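Local coordinates for protein cytochrome P450 (Picrophilus torridus, PDB 2RFB) that binds a heme b cofactor and probably works as a monooxygenase, placing one atom of molecular oxygen into an organic substrate, at residues W13-Y18 against D255-Y260; L102-I107 against P119-W124; Y127-K132 against L185-N190. All blocks are in the same frame, centred on the assembly; numbering follows the deposited sequence.

Contact 1: W13-Y18 against D255-Y260; sequences WHVYKY and DQVIVY
Trp13 and Val15 pair with Val257 and Val259 on two parallel strands of a small mixed sheet that matches the β1 sheet of the cytochrome P450 fold. Strand 256-259 also bonds along its far side to residues 235-240, including the heme-binding Arg238. Four main-chain hydrogen bonds set the register: Trp13 N to Gln256 O, Ile258 N to Trp13 O, Val15 N to Ile258 O, and Tyr260 N to Val15 O.

One face is apolar. Val15 CB rests beside Val259 CG2 at 4.0 Å, while Val15 CG2 meets Val257 CG1 at 4.1 Å, and both Val15 and Val259 pack on Val21 of helix 18-26. Where the strands start, a weak hydrogen bond runs from Trp13 NE1 to Asp255 OD1 (3.3 Å); the carboxylate is turned 64° from the indole, and the same oxygen also receives Lys252 N.

Ile258 lies beside His14 on the other face, and just beyond the strands Tyr16 and Tyr260 join His14 in an aromatic cluster. The two phenol planes are 31° apart, Tyr16 CE2 standing 3.8 Å above the centre of the Tyr260 ring. At its ring edge, His14 ND1 shares a 2.6 Å hydrogen bond with Tyr260 OH.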
loop_
_atom_site.group_PDB
_atom_site.type_symbol
_atom_site.label_atom_id
_atom_site.label_comp_id
_atom_site.label_asym_id
_atom_site.label_seq_id
_atom_site.Cartn_x
_atom_site.Cartn_y
_atom_site.Cartn_z
ATOM N N TRP A 13 -3.753 -16.343 -16.275
ATOM C CA TRP A 13 -3.217 -15.592 -17.381
ATOM C C TRP A 13 -2.278 -14.697 -16.679
ATOM O O TRP A 13 -2.586 -14.280 -15.592
ATOM C CB TRP A 13 -4.289 -14.775 -18.108
ATOM C CG TRP A 13 -5.161 -15.609 -19.013
ATOM C CD1 TRP A 13 -6.401 -16.109 -18.727
ATOM C CD2 TRP A 13 -4.866 -16.025 -20.368
ATOM N NE1 TRP A 13 -6.883 -16.847 -19.800
ATOM C CE2 TRP A 13 -5.968 -16.804 -20.820
ATOM C CE3 TRP A 13 -3.780 -15.826 -21.230
ATOM C CZ2 TRP A 13 -6.013 -17.374 -22.087
ATOM C CZ3 TRP A 13 -3.816 -16.408 -22.493
ATOM C CH2 TRP A 13 -4.932 -17.154 -22.921
ATOM N N HIS A 14 -1.118 -14.429 -17.276
ATOM C CA HIS A 14 -0.250 -13.346 -16.779
ATOM C C HIS A 14 -0.199 -12.187 -17.761
ATOM O O HIS A 14 -0.038 -12.405 -18.981
ATOM C CB HIS A 14 1.130 -13.895 -16.452
ATOM C CG HIS A 14 1.067 -15.098 -15.573
ATOM N ND1 HIS A 14 1.488 -15.080 -14.256
ATOM C CD2 HIS A 14 0.558 -16.335 -15.798
ATOM C CE1 HIS A 14 1.277 -16.273 -13.727
ATOM N NE2 HIS A 14 0.713 -17.051 -14.640
ATOM N N VAL A 15 -0.391 -10.983 -17.226
ATOM C CA VAL A 15 -0.580 -9.765 -18.038
ATOM C C VAL A 15 0.446 -8.754 -17.662
ATOM O O VAL A 15 0.553 -8.353 -16.485
ATOM C CB VAL A 15 -1.991 -9.192 -17.847
ATOM C CG1 VAL A 15 -2.194 -7.880 -18.618
ATOM C CG2 VAL A 15 -3.029 -10.244 -18.325
ATOM N N TYR A 16 1.224 -8.348 -18.651
ATOM C CA TYR A 16 2.464 -7.605 -18.416
ATOM C C TYR A 16 2.521 -6.213 -19.011
ATOM O O TYR A 16 3.140 -5.345 -18.430
ATOM C CB TYR A 16 3.632 -8.366 -19.037
ATOM C CG TYR A 16 3.870 -9.711 -18.462
ATOM C CD1 TYR A 16 3.510 -10.851 -19.174
ATOM C CD2 TYR A 16 4.477 -9.861 -17.199
ATOM C CE1 TYR A 16 3.746 -12.096 -18.652
ATOM C CE2 TYR A 16 4.713 -11.122 -16.661
ATOM C CZ TYR A 16 4.329 -12.227 -17.396
ATOM O OH TYR A 16 4.554 -13.503 -16.914
ATOM N N LYS A 17 1.956 -6.033 -20.198
ATOM C CA LYS A 17 2.016 -4.793 -20.928
ATOM C C LYS A 17 1.149 -3.794 -20.252
ATOM O O LYS A 17 0.083 -4.139 -19.751
ATOM C CB LYS A 17 1.461 -4.965 -22.335
ATOM C CG LYS A 17 2.319 -5.731 -23.303
ATOM C CD LYS A 17 1.701 -5.620 -24.685
ATOM C CE LYS A 17 0.689 -6.729 -25.035
ATOM N NZ LYS A 17 0.402 -6.721 -26.539
ATOM N N TYR A 18 1.608 -2.547 -20.238
ATOM C CA TYR A 18 0.887 -1.456 -19.587
ATOM C C TYR A 18 -0.538 -1.311 -20.115
ATOM O O TYR A 18 -1.459 -1.270 -19.326
ATOM C CB TYR A 18 1.668 -0.157 -19.724
ATOM C CG TYR A 18 1.073 1.078 -19.055
ATOM C CD1 TYR A 18 1.702 1.665 -17.969
ATOM C CD2 TYR A 18 -0.080 1.701 -19.568
ATOM C CE1 TYR A 18 1.172 2.809 -17.360
ATOM C CE2 TYR A 18 -0.618 2.845 -18.984
ATOM C CZ TYR A 18 0.019 3.413 -17.887
ATOM O OH TYR A 18 -0.525 4.554 -17.290
ATOM N N ASP A 255 -11.512 -17.695 -15.486
ATOM C CA ASP A 255 -10.067 -17.690 -15.583
ATOM C C ASP A 255 -9.505 -16.654 -14.647
ATOM O O ASP A 255 -9.970 -15.521 -14.613
ATOM C CB ASP A 255 -9.611 -17.402 -17.024
ATOM C CG ASP A 255 -9.659 -18.628 -17.919
ATOM O OD1 ASP A 255 -9.684 -18.478 -19.169
ATOM O OD2 ASP A 255 -9.652 -19.751 -17.384
ATOM N N GLN A 256 -8.516 -17.056 -13.867
ATOM C CA GLN A 256 -7.785 -16.109 -13.063
ATOM C C GLN A 256 -6.847 -15.283 -13.975
ATOM O O GLN A 256 -6.286 -15.789 -14.960
ATOM C CB GLN A 256 -6.983 -16.828 -11.993
ATOM C CG GLN A 256 -6.204 -15.876 -11.131
ATOM C CD GLN A 256 -5.447 -16.590 -10.031
ATOM O OE1 GLN A 256 -5.512 -17.818 -9.913
ATOM N NE2 GLN A 256 -4.725 -15.832 -9.226
ATOM N N VAL A 257 -6.705 -14.016 -13.629
ATOM C CA VAL A 257 -5.961 -13.065 -14.416
ATOM C C VAL A 257 -5.027 -12.314 -13.512
ATOM O O VAL A 257 -5.472 -11.564 -12.628
ATOM C CB VAL A 257 -6.899 -12.070 -15.066
ATOM C CG1 VAL A 257 -6.100 -11.026 -15.784
ATOM C CG2 VAL A 257 -7.766 -12.784 -16.091
ATOM N N ILE A 258 -3.731 -12.537 -13.683
ATOM C CA ILE A 258 -2.759 -11.856 -12.835
ATOM C C ILE A 258 -2.070 -10.732 -13.632
ATOM O O ILE A 258 -1.555 -10.938 -14.722
ATOM C CB ILE A 258 -1.672 -12.798 -12.277
ATOM C CG1 ILE A 258 -2.252 -14.109 -11.706
ATOM C CG2 ILE A 258 -0.803 -12.042 -11.252
ATOM C CD1 ILE A 258 -1.173 -15.056 -10.996
ATOM N N VAL A 259 -1.993 -9.581 -13.021
ATOM C CA VAL A 259 -1.655 -8.351 -13.649
ATOM C C VAL A 259 -0.375 -7.827 -12.940
ATOM O O VAL A 259 -0.324 -7.757 -11.686
ATOM C CB VAL A 259 -2.911 -7.492 -13.463
ATOM C CG1 VAL A 259 -2.649 -6.230 -12.818
ATOM C CG2 VAL A 259 -3.734 -7.403 -14.769
ATOM N N TYR A 260 0.673 -7.542 -13.735
ATOM C CA TYR A 260 1.975 -7.200 -13.211
ATOM C C TYR A 260 2.275 -5.731 -13.303
ATOM O O TYR A 260 2.628 -5.265 -14.351
ATOM C CB TYR A 260 3.062 -8.001 -13.893
ATOM C CG TYR A 260 2.999 -9.484 -13.571
ATOM C CD1 TYR A 260 2.004 -10.274 -14.091
ATOM C CD2 TYR A 260 3.956 -10.090 -12.748
ATOM C CE1 TYR A 260 1.947 -11.625 -13.803
ATOM C CE2 TYR A 260 3.904 -11.468 -12.438
ATOM C CZ TYR A 260 2.909 -12.211 -12.962
ATOM O OH TYR A 260 2.837 -13.560 -12.712
#

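Contact 2: L102-I107 against P119-W124; sequences LPVNII and PLFKLW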
loop_
_atom_site.group_PDB
_atom_site.type_symbol
_atom_site.label_atom_id
_atom_site.label_comp_id
_atom_site.label_asym_id
_atom_site.label_seq_id
_atom_site.Cartn_x
_atom_site.Cartn_y
_atom_site.Cartn_z
ATOM N N LEU A 102 6.568 4.191 11.301
ATOM C CA LEU A 102 5.994 5.441 10.859
ATOM C C LEU A 102 4.544 5.214 10.431
ATOM O O LEU A 102 3.649 5.791 11.019
ATOM C CB LEU A 102 6.853 6.099 9.753
ATOM C CG LEU A 102 6.220 7.308 9.037
ATOM C CD1 LEU A 102 6.325 8.580 9.868
ATOM C CD2 LEU A 102 6.857 7.540 7.678
ATOM N N PRO A 103 4.300 4.366 9.423
ATOM C CA PRO A 103 2.927 4.108 8.932
ATOM C C PRO A 103 2.000 3.544 10.014
ATOM O O PRO A 103 0.815 3.865 10.035
ATOM C CB PRO A 103 3.146 3.087 7.816
ATOM C CG PRO A 103 4.478 2.389 8.219
ATOM C CD PRO A 103 5.288 3.599 8.643
ATOM N N VAL A 104 2.526 2.771 10.958
ATOM C CA VAL A 104 1.674 2.266 12.013
ATOM C C VAL A 104 1.251 3.326 13.021
ATOM O O VAL A 104 0.191 3.215 13.602
ATOM C CB VAL A 104 2.255 0.957 12.700
ATOM C CG1 VAL A 104 3.429 1.234 13.585
ATOM C CG2 VAL A 104 1.169 0.256 13.497
ATOM N N ASN A 105 2.079 4.341 13.267
ATOM C CA ASN A 105 1.662 5.479 14.119
ATOM C C ASN A 105 0.615 6.335 13.426
ATOM O O ASN A 105 -0.356 6.753 14.035
ATOM C CB ASN A 105 2.845 6.341 14.468
ATOM C CG ASN A 105 3.543 5.890 15.763
ATOM O OD1 ASN A 105 3.090 6.208 16.859
ATOM N ND2 ASN A 105 4.652 5.185 15.635
ATOM N N ILE A 106 0.804 6.573 12.126
ATOM C CA ILE A 106 -0.042 7.494 11.407
ATOM C C ILE A 106 -1.429 6.885 11.298
ATOM O O ILE A 106 -2.443 7.568 11.542
ATOM C CB ILE A 106 0.508 7.786 9.964
ATOM C CG1 ILE A 106 1.912 8.394 10.014
ATOM C CG2 ILE A 106 -0.422 8.719 9.204
ATOM C CD1 ILE A 106 2.094 9.356 11.177
ATOM N N ILE A 107 -1.468 5.599 10.964
ATOM C CA ILE A 107 -2.723 4.928 10.777
ATOM C C ILE A 107 -3.512 4.792 12.085
ATOM O O ILE A 107 -4.736 4.990 12.106
ATOM C CB ILE A 107 -2.528 3.632 9.962
ATOM C CG1 ILE A 107 -3.382 3.694 8.694
ATOM C CG2 ILE A 107 -2.771 2.386 10.754
ATOM C CD1 ILE A 107 -4.781 3.310 8.890
ATOM N N PRO A 119 0.413 0.817 22.623
ATOM C CA PRO A 119 1.309 -0.362 22.634
ATOM C C PRO A 119 0.666 -1.662 22.100
ATOM O O PRO A 119 1.298 -2.389 21.314
ATOM C CB PRO A 119 1.727 -0.501 24.122
ATOM C CG PRO A 119 1.459 0.834 24.743
ATOM C CD PRO A 119 0.320 1.452 23.963
ATOM N N LEU A 120 -0.567 -1.939 22.492
ATOM C CA LEU A 120 -1.234 -3.153 22.074
ATOM C C LEU A 120 -1.616 -3.086 20.594
ATOM O O LEU A 120 -1.455 -4.075 19.856
ATOM C CB LEU A 120 -2.460 -3.406 22.933
ATOM C CG LEU A 120 -3.337 -4.576 22.509
ATOM C CD1 LEU A 120 -2.603 -5.892 22.764
ATOM C CD2 LEU A 120 -4.679 -4.530 23.240
ATOM N N PHE A 121 -2.096 -1.920 20.154
ATOM C CA PHE A 121 -2.390 -1.742 18.740
ATOM C C PHE A 121 -1.174 -2.033 17.852
ATOM O O PHE A 121 -1.295 -2.651 16.810
ATOM C CB PHE A 121 -2.989 -0.358 18.449
ATOM C CG PHE A 121 -3.268 -0.114 16.989
ATOM C CD1 PHE A 121 -4.416 -0.615 16.403
ATOM C CD2 PHE A 121 -2.378 0.626 16.214
ATOM C CE1 PHE A 121 -4.703 -0.405 15.047
ATOM C CE2 PHE A 121 -2.649 0.859 14.861
ATOM C CZ PHE A 121 -3.811 0.342 14.275
ATOM N N LYS A 122 -0.005 -1.611 18.289
ATOM C CA LYS A 122 1.193 -1.838 17.493
ATOM C C LYS A 122 1.578 -3.331 17.463
ATOM O O LYS A 122 1.985 -3.849 16.420
ATOM C CB LYS A 122 2.354 -0.984 18.017
ATOM C CG LYS A 122 2.229 0.540 17.796
ATOM C CD LYS A 122 3.060 1.224 18.916
ATOM C CE LYS A 122 3.524 2.673 18.624
ATOM N NZ LYS A 122 4.659 3.087 19.588
ATOM N N LEU A 123 1.427 -4.030 18.579
ATOM C CA LEU A 123 1.673 -5.474 18.601
ATOM C C LEU A 123 0.669 -6.188 17.678
ATOM O O LEU A 123 1.049 -6.938 16.782
ATOM C CB LEU A 123 1.610 -6.001 20.031
ATOM C CG LEU A 123 2.350 -7.292 20.394
ATOM C CD1 LEU A 123 3.864 -7.157 20.287
ATOM C CD2 LEU A 123 1.971 -7.708 21.820
ATOM N N TRP A 124 -0.610 -5.900 17.847
ATOM C CA TRP A 124 -1.628 -6.466 16.998
ATOM C C TRP A 124 -1.360 -6.139 15.548
ATOM O O TRP A 124 -1.343 -7.023 14.687
ATOM C CB TRP A 124 -2.986 -5.929 17.419
ATOM C CG TRP A 124 -4.148 -6.496 16.702
ATOM C CD1 TRP A 124 -4.632 -7.766 16.785
ATOM C CD2 TRP A 124 -5.017 -5.796 15.808
ATOM N NE1 TRP A 124 -5.750 -7.906 15.999
ATOM C CE2 TRP A 124 -6.016 -6.707 15.401
ATOM C CE3 TRP A 124 -5.061 -4.482 15.335
ATOM C CZ2 TRP A 124 -7.034 -6.352 14.535
ATOM C CZ3 TRP A 124 -6.063 -4.135 14.501
ATOM C CH2 TRP A 124 -7.044 -5.066 14.088
HETATM O O HOH W 1 6.714 3.324 17.712
#
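Phe121 swings its CG to the far side of CB from its own backbone N (chi1 178°), and Val104 sets CG2 in the equivalent place, its CG1 taking the crowded position between N and carbonyl carbon (chi1 73°). The two side chains thereby run antiparallel alongside each other, Phe121 CE2 coming within 4.1 Å of Val104 CG2. The phenyl group enters by its rim and not by a face: Val104 O lies near the ring plane, 3.9 Å from Phe121 CE2, and Ile107 CG2 meets Phe121 CZ at 4.2 Å, again at the edge. By their order, helices 101-111 and 118-129 probably correspond to E, of the conserved P450 bundle, and F, which with G covers the distal pocket; their segments here cross at 126° with axes 10.6 Å apart, so that the large ring spans much of the gap. Helix 101-111 turns its other sides to helices 75-86 and 298-315. Toward the more exposed margin, Lys122 stretches out past CG until its CE lies 4.0 Å from Asn105 OD1. A water accepts a hydrogen bond from Lys122 NZ at 2.8 Å and a weak one from Asn105 ND2, whose stronger partner is Arg101 O.

Contact 3: Y127-K132 against L185-N190; sequences YIIGNK and LIIGGN. With HEM (protoporphyrin IX containing Fe), chain G.
Ile129 CG2 is the principal bump, a methyl group that drops between side chains on successive turns of helix 175-206. It lies in the notch between Ile186 CG2 (3.9 Å) and Asn190 OD1 (3.7 Å), with the backbone of Ile187 forming the floor at Ile187 CA. The branch is aimed there because Ile129 folds CG1 back over its own main chain (chi1 77°), which also carries Ile129 CD1 to within 4.0 Å of Asn190 CB. A second, shallower fit follows next door: Ile128 CG2 presses on the CG1 end of Ile187 at 3.8 Å, one side chain lying roughly perpendicular to the other, and Ile187 CD1 closes over the same methyl. Backbones come near as well, with Ile129 CA only 5.1 Å from Ile187 CA. On the heme-facing side of segment 185-190, Leu185 lays CD2 against a porphyrin methyl, HEM CMD, at 3.8 Å, while Gly188 and Gly189 bring bare backbone close to the ring. Gly188 O receives a hydrogen bond from Thr192 OG1. This Gly-Gly-Asn-Glu-Thr run fits the P450 I-helix signature (A/G)Gx(E/D)T, which passes across the distal face of the heme.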
loop_
_atom_site.group_PDB
_atom_site.type_symbol
_atom_site.label_atom_id
_atom_site.label_comp_id
_atom_site.label_asym_id
_atom_site.label_seq_id
_atom_site.Cartn_x
_atom_site.Cartn_y
_atom_site.Cartn_z
ATOM N N TYR A 127 1.391 -8.476 14.159
ATOM C CA TYR A 127 0.846 -9.788 13.855
ATOM C C TYR A 127 0.017 -9.843 12.581
ATOM O O TYR A 127 0.031 -10.849 11.862
ATOM C CB TYR A 127 -0.028 -10.274 15.003
ATOM C CG TYR A 127 0.739 -10.771 16.208
ATOM C CD1 TYR A 127 0.852 -9.993 17.348
ATOM C CD2 TYR A 127 1.349 -12.013 16.199
ATOM C CE1 TYR A 127 1.514 -10.442 18.461
ATOM C CE2 TYR A 127 2.036 -12.484 17.324
ATOM C CZ TYR A 127 2.116 -11.682 18.439
ATOM O OH TYR A 127 2.801 -12.119 19.527
ATOM N N ILE A 128 -0.720 -8.779 12.313
ATOM C CA ILE A 128 -1.863 -8.847 11.405
ATOM C C ILE A 128 -1.397 -8.534 9.989
ATOM O O ILE A 128 -1.871 -9.128 9.029
ATOM C CB ILE A 128 -3.051 -7.938 11.975
ATOM C CG1 ILE A 128 -4.096 -8.775 12.733
ATOM C CG2 ILE A 128 -3.664 -6.956 10.977
ATOM C CD1 ILE A 128 -4.846 -9.817 11.885
ATOM N N ILE A 129 -0.445 -7.602 9.867
ATOM C CA ILE A 129 0.187 -7.312 8.604
ATOM C C ILE A 129 1.184 -8.427 8.290
ATOM O O ILE A 129 1.691 -8.519 7.174
ATOM C CB ILE A 129 0.895 -5.938 8.595
ATOM C CG1 ILE A 129 2.233 -5.963 9.349
ATOM C CG2 ILE A 129 0.012 -4.867 9.131
ATOM C CD1 ILE A 129 2.969 -4.616 9.396
ATOM N N GLY A 130 1.483 -9.260 9.287
ATOM C CA GLY A 130 2.416 -10.371 9.101
ATOM C C GLY A 130 3.864 -10.190 9.553
ATOM O O GLY A 130 4.636 -11.141 9.480
ATOM N N ASN A 131 4.232 -8.997 10.034
ATOM C CA ASN A 131 5.570 -8.712 10.584
ATOM C C ASN A 131 5.959 -9.568 11.814
ATOM O O ASN A 131 7.136 -9.648 12.166
ATOM C CB ASN A 131 5.633 -7.229 10.950
ATOM C CG ASN A 131 7.011 -6.579 10.687
ATOM O OD1 ASN A 131 7.943 -7.200 10.122
ATOM N ND2 ASN A 131 7.130 -5.305 11.085
ATOM N N LYS A 132 4.968 -10.210 12.446
ATOM C CA LYS A 132 5.145 -11.116 13.606
ATOM C C LYS A 132 4.293 -12.382 13.446
ATOM O O LYS A 132 3.251 -12.357 12.774
ATOM C CB LYS A 132 4.721 -10.441 14.925
ATOM C CG LYS A 132 5.839 -10.068 15.885
ATOM C CD LYS A 132 5.470 -10.396 17.345
ATOM C CE LYS A 132 6.556 -9.920 18.297
ATOM N NZ LYS A 132 6.808 -10.894 19.401
ATOM N N LEU A 185 -7.658 -1.345 6.114
ATOM C CA LEU A 185 -6.822 -0.128 6.173
ATOM C C LEU A 185 -5.417 -0.324 6.749
ATOM O O LEU A 185 -4.444 0.340 6.317
ATOM C CB LEU A 185 -7.522 0.972 6.971
ATOM C CG LEU A 185 -8.896 1.319 6.394
ATOM C CD1 LEU A 185 -9.629 2.323 7.301
ATOM C CD2 LEU A 185 -8.703 1.836 5.003
ATOM N N ILE A 186 -5.291 -1.211 7.718
ATOM C CA ILE A 186 -4.024 -1.350 8.395
ATOM C C ILE A 186 -3.129 -2.159 7.477
ATOM O O ILE A 186 -1.967 -1.863 7.304
ATOM C CB ILE A 186 -4.167 -2.065 9.773
ATOM C CG1 ILE A 186 -4.800 -1.145 10.812
ATOM C CG2 ILE A 186 -2.797 -2.505 10.324
ATOM C CD1 ILE A 186 -5.463 -1.910 11.957
ATOM N N ILE A 187 -3.692 -3.193 6.871
ATOM C CA ILE A 187 -2.873 -4.115 6.124
ATOM C C ILE A 187 -2.462 -3.495 4.823
ATOM O O ILE A 187 -1.327 -3.665 4.429
ATOM C CB ILE A 187 -3.570 -5.451 5.881
ATOM C CG1 ILE A 187 -3.765 -6.158 7.236
ATOM C CG2 ILE A 187 -2.760 -6.276 4.844
ATOM C CD1 ILE A 187 -4.828 -7.202 7.194
ATOM N N GLY A 188 -3.337 -2.736 4.175
ATOM C CA GLY A 188 -2.979 -2.163 2.889
ATOM C C GLY A 188 -2.106 -0.936 2.970
ATOM O O GLY A 188 -1.518 -0.516 1.979
ATOM N N GLY A 189 -2.001 -0.318 4.130
ATOM C CA GLY A 189 -1.150 0.858 4.188
ATOM C C GLY A 189 0.230 0.698 4.843
ATOM O O GLY A 189 1.109 1.556 4.633
ATOM N N ASN A 190 0.423 -0.357 5.635
ATOM C CA ASN A 190 1.661 -0.509 6.398
ATOM C C ASN A 190 2.831 -1.023 5.550
ATOM O O ASN A 190 3.702 -0.245 5.213
ATOM C CB ASN A 190 1.424 -1.422 7.608
ATOM C CG ASN A 190 0.926 -0.674 8.842
ATOM O OD1 ASN A 190 0.630 -1.291 9.832
ATOM N ND2 ASN A 190 0.889 0.641 8.799
HETATM C CHA HEM G . -5.819 -0.655 -2.863
HETATM C CHB HEM G . -1.007 -0.252 -3.847
HETATM C CHC HEM G . -0.585 2.381 0.328
HETATM C CHD HEM G . -5.173 1.388 1.670
HETATM C C1A HEM G . -4.563 -0.729 -3.490
HETATM C C2A HEM G . -4.309 -1.308 -4.789
HETATM C C3A HEM G . -2.965 -1.179 -5.031
HETATM C C4A HEM G . -2.405 -0.509 -3.914
HETATM C CMA HEM G . -2.028 -1.615 -6.269
HETATM C CAA HEM G . -5.407 -1.949 -5.706
HETATM C CBA HEM G . -5.581 -3.468 -5.451
HETATM C CGA HEM G . -6.567 -3.917 -6.494
HETATM O O1A HEM G . -6.862 -3.154 -7.485
HETATM O O2A HEM G . -7.059 -5.052 -6.335
HETATM C C1B HEM G . -0.468 0.529 -2.805
HETATM C C2B HEM G . 0.854 1.103 -2.737
HETATM C C3B HEM G . 0.878 1.800 -1.553
HETATM C C4B HEM G . -0.373 1.681 -0.907
HETATM C CMB HEM G . 1.941 0.877 -3.879
HETATM C CAB HEM G . 1.921 2.679 -0.701
HETATM C CBB HEM G . 3.071 3.313 -1.257
HETATM C C1C HEM G . -1.793 2.481 1.106
HETATM C C2C HEM G . -2.151 3.204 2.348
HETATM C C3C HEM G . -3.427 2.869 2.661
HETATM C C4C HEM G . -3.893 1.948 1.702
HETATM C CMC HEM G . -1.322 4.210 3.269
HETATM C CAC HEM G . -4.299 3.406 3.865
HETATM C CBC HEM G . -4.914 2.581 4.732
HETATM C C1D HEM G . -5.767 0.742 0.536
HETATM C C2D HEM G . -7.133 0.278 0.449
HETATM C C3D HEM G . -7.264 -0.360 -0.946
HETATM C C4D HEM G . -6.008 -0.187 -1.556
HETATM C CMD HEM G . -8.256 0.333 1.533
HETATM C CAD HEM G . -8.457 -1.057 -1.685
HETATM C CBD HEM G . -9.318 0.052 -2.328
HETATM C CGD HEM G . -10.491 -0.545 -3.036
HETATM O O1D HEM G . -10.472 -1.796 -3.270
HETATM O O2D HEM G . -11.451 0.215 -3.364
HETATM N NA HEM G . -3.366 -0.224 -2.974
HETATM N NB HEM G . -1.221 0.931 -1.661
HETATM N NC HEM G . -2.923 1.738 0.761
HETATM N ND HEM G . -5.118 0.443 -0.686
HETATM FE FE HEM G . -3.267 0.903 -1.186
#

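Contacts 2 and 3 form one continuous body of packing, their centres about 9 Å apart, and both draw on helix 118-129. They meet where Trp124 CZ3 comes within 3.4 Å of Ile186 CD1 and where Asn190 ND2 lies 3.3 Å from Pro103 C. Contact 1 stands apart, its centre about 34 Å from that of contact 2 and about 25 Å from that of contact 3, yet along the chain it encloses both. The heme lies between contact 1 and the other two: contact 3 touches it through Leu185, Gly188 and Gly189, the side chain of Ile107 in contact 2 comes to about 4 Å, and contact 1 stays about 7 Å off at the side chain of Val259.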